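Local coordinates for DUF269-containing protein (Cyanothece sp. ATCC 51142, PDB 3NJ2) that is of unknown function but belongs to the DUF269 family and is associated with nitrogen fixation in this cyanobacterium, at residues Pro64-Lys69 against Asp145-Leu150; Ile75-Asp80 against Asp138-Gly143. All blocks are in the same frame, centred on the assembly; numbering follows the deposited sequence.

How the contacts relate
From the N terminus, helices 24-33 and 35-46 come first, then helix 58-62 leads into the loop 64-69, which opens contact 1. Helix 69-73 follows, and 75-80 opens contact 2 before helix 83-104 and the antiparallel sheet formed by 109-114, 120-126 and 129-136. Contact 2 closes on 138-143, just past the last strand, and contact 1 closes on 145-150, where helix 147-167 begins, so contact 2 is nested within the loop of contact 1. Their centres lie about 15 Å apart, and they touch where Tyr65 and Ile67 pack on Phe142. Together they bind the loops flanking helix 69-73 to the sheet-to-helix connection and the first turn of helix 147-167.

Contact 1 (Pro64-Lys69 against Asp145-Leu150); sequences PYVIPK and DTLEKL
Val66 meets the start of helix 147-167 with both of its methyl groups. Val66 CG1, anti to the backbone N (chi1 -180°), rests on the backbone, 3.6 Å from Asp145 O and equally near Thr146 CA. Val66 CG2 turns to the first helical residue, lying 3.8 Å from Leu147 N and 3.9 Å from Leu147 CD2, with the two side chains crossing at about a right angle. Deeper in, Leu150 sends its CD2 methyl against Tyr65 CB, 3.8 Å away, while its CD1 stands obliquely to the tyrosine ring. That ring leads away from the helix start toward helices 35-46 and 83-104, and its hydroxyl is hydrogen-bonded to Arg88 O.

The polar ties run through neighbours. Asp145 OD1 sits 3.6 Å from the aliphatic CB of Lys69, but the lysine chain bends so that Lys69 NZ stays 6.1 Å from Asp145 OD2, too far for a salt bridge. The carboxylate instead forms a salt bridge with Arg72 of helix 69-73, whose NH1 also bonds Ile67 O, so one guanidinium spans both segments. Backbone hydrogen bonds link Tyr65 and Ile67 with Phe144, just before Asp145. On the helix side, Thr146 OG1 accepts from Lys149 N at 2.9 Å with an N-H...O angle of 160°. This is a classic threonine N-cap, and here the capped first turn is where the loop after helix 58-62 docks.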
loop_
_atom_site.group_PDB
_atom_site.type_symbol
_atom_site.label_atom_id
_atom_site.label_comp_id
_atom_site.label_asym_id
_atom_site.label_seq_id
_atom_site.Cartn_x
_atom_site.Cartn_y
_atom_site.Cartn_z
ATOM N N PRO B 64 -5.581 21.755 -10.256
ATOM C CA PRO B 64 -5.468 20.477 -11.050
ATOM C C PRO B 64 -6.318 19.312 -10.554
ATOM O O PRO B 64 -6.397 18.289 -11.304
ATOM C CB PRO B 64 -3.987 20.090 -10.912
ATOM C CG PRO B 64 -3.329 21.463 -10.828
ATOM C CD PRO B 64 -4.234 22.175 -9.790
ATOM N N TYR B 65 -6.863 19.415 -9.366
ATOM C CA TYR B 65 -7.820 18.389 -8.837
ATOM C C TYR B 65 -9.188 18.499 -9.453
ATOM O O TYR B 65 -10.030 17.606 -9.231
ATOM C CB TYR B 65 -7.946 18.567 -7.306
ATOM C CG TYR B 65 -6.758 18.042 -6.543
ATOM C CD1 TYR B 65 -5.627 18.847 -6.307
ATOM C CD2 TYR B 65 -6.725 16.723 -6.087
ATOM C CE1 TYR B 65 -4.532 18.357 -5.611
ATOM C CE2 TYR B 65 -5.667 16.224 -5.432
ATOM C CZ TYR B 65 -4.529 17.018 -5.197
ATOM O OH TYR B 65 -3.468 16.479 -4.496
ATOM N N VAL B 66 -9.513 19.665 -10.032
ATOM C CA VAL B 66 -10.851 19.911 -10.565
ATOM C C VAL B 66 -10.780 19.898 -12.046
ATOM O O VAL B 66 -10.060 20.677 -12.665
ATOM C CB VAL B 66 -11.462 21.243 -9.938
ATOM C CG1 VAL B 66 -12.864 21.551 -10.461
ATOM C CG2 VAL B 66 -11.499 21.125 -8.391
ATOM N N ILE B 67 -11.520 18.954 -12.647
ATOM C CA ILE B 67 -11.370 18.700 -14.064
ATOM C C ILE B 67 -12.758 18.330 -14.503
ATOM O O ILE B 67 -13.359 17.445 -13.920
ATOM C CB ILE B 67 -10.404 17.450 -14.365
ATOM C CG1 ILE B 67 -8.974 17.536 -13.818
ATOM C CG2 ILE B 67 -10.175 17.337 -15.881
ATOM C CD1 ILE B 67 -8.203 16.148 -13.844
ATOM N N PRO B 68 -13.277 19.006 -15.541
ATOM C CA PRO B 68 -14.605 18.714 -16.058
ATOM C C PRO B 68 -14.815 17.212 -16.389
ATOM O O PRO B 68 -13.944 16.595 -16.984
ATOM C CB PRO B 68 -14.687 19.603 -17.322
ATOM C CG PRO B 68 -13.658 20.753 -17.070
ATOM C CD PRO B 68 -12.540 19.987 -16.359
ATOM N N LYS B 69 -15.984 16.681 -16.031
ATOM C CA LYS B 69 -16.316 15.248 -16.213
ATOM C C LYS B 69 -15.886 14.741 -17.602
ATOM O O LYS B 69 -15.226 13.697 -17.751
ATOM C CB LYS B 69 -17.830 15.074 -15.999
ATOM C CG LYS B 69 -18.392 13.625 -16.043
ATOM C CD LYS B 69 -19.774 13.557 -16.800
ATOM C CE LYS B 69 -20.973 14.202 -16.037
ATOM N NZ LYS B 69 -22.279 13.462 -16.300
ATOM N N ASP B 145 -15.443 16.891 -10.330
ATOM C CA ASP B 145 -16.142 17.888 -11.169
ATOM C C ASP B 145 -16.018 19.337 -10.746
ATOM O O ASP B 145 -16.005 20.215 -11.577
ATOM C CB ASP B 145 -17.636 17.603 -11.299
ATOM C CG ASP B 145 -17.926 16.234 -11.902
ATOM O OD1 ASP B 145 -17.027 15.621 -12.545
ATOM O OD2 ASP B 145 -19.092 15.790 -11.681
ATOM N N THR B 146 -15.986 19.572 -9.432
ATOM C CA THR B 146 -16.035 20.918 -8.880
ATOM C C THR B 146 -15.317 20.925 -7.553
ATOM O O THR B 146 -15.006 19.868 -6.974
ATOM C CB THR B 146 -17.428 21.346 -8.478
ATOM O OG1 THR B 146 -17.899 20.443 -7.480
ATOM C CG2 THR B 146 -18.454 21.348 -9.657
ATOM N N LEU B 147 -14.933 22.123 -7.124
ATOM C CA LEU B 147 -14.301 22.278 -5.810
ATOM C C LEU B 147 -15.167 21.717 -4.705
ATOM O O LEU B 147 -14.665 21.119 -3.754
ATOM C CB LEU B 147 -14.029 23.776 -5.488
ATOM C CG LEU B 147 -12.750 24.218 -6.194
ATOM C CD1 LEU B 147 -12.909 25.791 -6.232
ATOM C CD2 LEU B 147 -11.482 23.679 -5.492
ATOM N N GLU B 148 -16.481 21.953 -4.800
ATOM C CA GLU B 148 -17.456 21.409 -3.830
ATOM C C GLU B 148 -17.390 19.914 -3.729
ATOM O O GLU B 148 -17.424 19.378 -2.616
ATOM C CB GLU B 148 -18.893 21.807 -4.187
ATOM C CG GLU B 148 -19.182 23.247 -3.887
ATOM C CD GLU B 148 -18.688 24.257 -4.957
ATOM O OE1 GLU B 148 -18.199 23.902 -6.087
ATOM O OE2 GLU B 148 -18.781 25.465 -4.610
ATOM N N LYS B 149 -17.319 19.227 -4.873
ATOM C CA LYS B 149 -17.269 17.742 -4.826
ATOM C C LYS B 149 -15.952 17.261 -4.247
ATOM O O LYS B 149 -15.908 16.287 -3.504
ATOM C CB LYS B 149 -17.504 17.114 -6.186
ATOM C CG LYS B 149 -18.947 17.353 -6.706
ATOM C CD LYS B 149 -19.182 16.422 -7.865
ATOM C CE LYS B 149 -20.597 16.559 -8.407
ATOM N NZ LYS B 149 -21.511 16.445 -7.222
ATOM N N LEU B 150 -14.868 17.953 -4.596
ATOM C CA LEU B 150 -13.544 17.631 -3.949
ATOM C C LEU B 150 -13.635 17.810 -2.415
ATOM O O LEU B 150 -13.187 16.920 -1.649
ATOM C CB LEU B 150 -12.522 18.635 -4.540
ATOM C CG LEU B 150 -11.128 18.621 -3.825
ATOM C CD1 LEU B 150 -10.435 17.267 -3.915
ATOM C CD2 LEU B 150 -10.228 19.656 -4.448
#

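Contact 2 (Ile75-Asp80 against Asp138-Gly143); sequences ISLEGD and DAHRFG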
loop_
_atom_site.group_PDB
_atom_site.type_symbol
_atom_site.label_atom_id
_atom_site.label_comp_id
_atom_site.label_asym_id
_atom_site.label_seq_id
_atom_site.Cartn_x
_atom_site.Cartn_y
_atom_site.Cartn_z
ATOM N N ILE B 75 -9.083 11.230 -20.552
ATOM C CA ILE B 75 -7.675 10.943 -20.243
ATOM C C ILE B 75 -7.332 9.477 -20.556
ATOM O O ILE B 75 -8.100 8.575 -20.133
ATOM C CB ILE B 75 -7.343 11.295 -18.737
ATOM C CG1 ILE B 75 -7.515 12.810 -18.549
ATOM C CG2 ILE B 75 -5.929 10.840 -18.296
ATOM C CD1 ILE B 75 -7.433 13.298 -17.103
ATOM N N SER B 76 -6.209 9.255 -21.251
ATOM C CA SER B 76 -5.749 7.923 -21.596
ATOM C C SER B 76 -5.239 7.146 -20.366
ATOM O O SER B 76 -4.476 7.647 -19.497
ATOM C CB SER B 76 -4.691 7.896 -22.717
ATOM O OG SER B 76 -4.152 6.596 -22.851
ATOM N N LEU B 77 -5.611 5.886 -20.347
ATOM C CA LEU B 77 -5.079 4.947 -19.392
ATOM C C LEU B 77 -3.812 4.195 -19.858
ATOM O O LEU B 77 -3.282 3.356 -19.156
ATOM C CB LEU B 77 -6.226 3.976 -18.945
ATOM C CG LEU B 77 -7.507 4.496 -18.284
ATOM C CD1 LEU B 77 -8.200 3.315 -17.770
ATOM C CD2 LEU B 77 -7.274 5.448 -17.097
ATOM N N GLU B 78 -3.281 4.556 -21.040
ATOM C CA GLU B 78 -2.102 3.871 -21.551
ATOM C C GLU B 78 -0.742 4.021 -20.824
ATOM O O GLU B 78 -0.002 3.058 -20.648
ATOM C CB GLU B 78 -2.010 4.116 -23.056
ATOM C CG GLU B 78 -2.967 3.187 -23.797
ATOM C CD GLU B 78 -2.627 3.085 -25.252
ATOM O OE1 GLU B 78 -1.475 3.461 -25.602
ATOM O OE2 GLU B 78 -3.489 2.629 -26.039
ATOM N N GLY B 79 -0.374 5.179 -20.332
ATOM C CA GLY B 79 0.870 5.059 -19.501
ATOM C C GLY B 79 0.750 4.157 -18.272
ATOM O O GLY B 79 -0.350 3.677 -17.976
ATOM N N ASP B 80 1.876 3.840 -17.619
ATOM C CA ASP B 80 1.916 3.863 -16.152
ATOM C C ASP B 80 1.366 5.222 -15.787
ATOM O O ASP B 80 1.358 6.140 -16.618
ATOM C CB ASP B 80 3.378 3.752 -15.615
ATOM C CG ASP B 80 3.786 2.315 -15.225
ATOM O OD1 ASP B 80 3.128 1.345 -15.681
ATOM O OD2 ASP B 80 4.802 2.169 -14.460
ATOM N N ASP B 138 -8.840 3.375 -12.600
ATOM C CA ASP B 138 -8.721 4.448 -13.648
ATOM C C ASP B 138 -7.988 5.634 -13.036
ATOM O O ASP B 138 -8.412 6.769 -13.269
ATOM C CB ASP B 138 -10.136 4.904 -14.127
ATOM C CG ASP B 138 -10.958 3.705 -14.663
ATOM O OD1 ASP B 138 -10.326 2.648 -14.966
ATOM O OD2 ASP B 138 -12.164 3.839 -14.692
ATOM N N ALA B 139 -6.902 5.340 -12.266
ATOM C CA ALA B 139 -6.281 6.391 -11.441
ATOM C C ALA B 139 -5.738 7.539 -12.295
ATOM O O ALA B 139 -5.671 8.699 -11.843
ATOM C CB ALA B 139 -5.212 5.814 -10.647
ATOM N N HIS B 140 -5.405 7.270 -13.560
ATOM C CA HIS B 140 -4.900 8.364 -14.457
ATOM C C HIS B 140 -5.933 9.499 -14.519
ATOM O O HIS B 140 -5.544 10.662 -14.756
ATOM C CB HIS B 140 -4.700 7.839 -15.904
ATOM C CG HIS B 140 -3.863 6.608 -16.002
ATOM N ND1 HIS B 140 -4.107 5.426 -15.310
ATOM C CD2 HIS B 140 -2.715 6.397 -16.688
ATOM C CE1 HIS B 140 -3.172 4.533 -15.620
ATOM N NE2 HIS B 140 -2.293 5.116 -16.429
ATOM N N ARG B 141 -7.241 9.192 -14.431
ATOM C CA ARG B 141 -8.386 10.140 -14.528
ATOM C C ARG B 141 -8.787 10.795 -13.182
ATOM O O ARG B 141 -9.898 11.323 -13.091
ATOM C CB ARG B 141 -9.562 9.386 -15.071
ATOM C CG ARG B 141 -9.274 8.836 -16.495
ATOM C CD ARG B 141 -10.521 8.174 -17.105
ATOM N NE ARG B 141 -10.098 7.614 -18.394
ATOM C CZ ARG B 141 -10.829 6.744 -19.095
ATOM N NH1 ARG B 141 -11.991 6.315 -18.605
ATOM N NH2 ARG B 141 -10.405 6.359 -20.291
ATOM N N PHE B 142 -7.907 10.623 -12.159
ATOM C CA PHE B 142 -8.216 11.124 -10.788
ATOM C C PHE B 142 -8.595 12.582 -10.889
ATOM O O PHE B 142 -7.869 13.391 -11.482
ATOM C CB PHE B 142 -7.013 10.953 -9.885
ATOM C CG PHE B 142 -7.268 11.326 -8.490
ATOM C CD1 PHE B 142 -8.052 10.502 -7.660
ATOM C CD2 PHE B 142 -6.782 12.541 -8.025
ATOM C CE1 PHE B 142 -8.270 10.870 -6.332
ATOM C CE2 PHE B 142 -6.962 12.894 -6.717
ATOM C CZ PHE B 142 -7.749 12.121 -5.895
ATOM N N GLY B 143 -9.674 12.922 -10.217
ATOM C CA GLY B 143 -10.123 14.328 -10.254
ATOM C C GLY B 143 -11.604 14.429 -9.919
ATOM O O GLY B 143 -12.301 13.386 -9.714
#
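His140 lies beneath the backbone of Leu77, with Leu77 CA over the centre of the imidazole, 3.9 Å from the ring centroid in a CH-pi contact. At the ring's edge, His140 NE2 donates to Gly79 O at 2.9 Å with an N-H...O angle of 158°. The oxygen is close to the ring plane, yet NE2 stands well above the carbonyl plane, away from the lone pairs. This bond and the CH-pi contact fix the ring's rotation; His140 ND1 is buried with no polar partner, 3.6 Å from Leu77 CD2.

Arg141 reaches out with its chain extended from CG to NE and grips one acceptor side-on: NE, at 2.8 Å, and NH2, at 3.2 Å, both donate to Ile75 O. That oxygen lies near the guanidinium plane, whereas Leu77 CG sits over one face of the group, the two side chains crossing at roughly a right angle. Leu77 CD1 touches Asp138 OD1, and Ile75 CG2 rests on His140 O.

Ser76 OG accepts from Glu78 N within the loop, an ST turn. In this surface contact, side chains from the connection between strand 129-136 and helix 147-167 hold carbonyls of the irregular loop preceding helix 83-104.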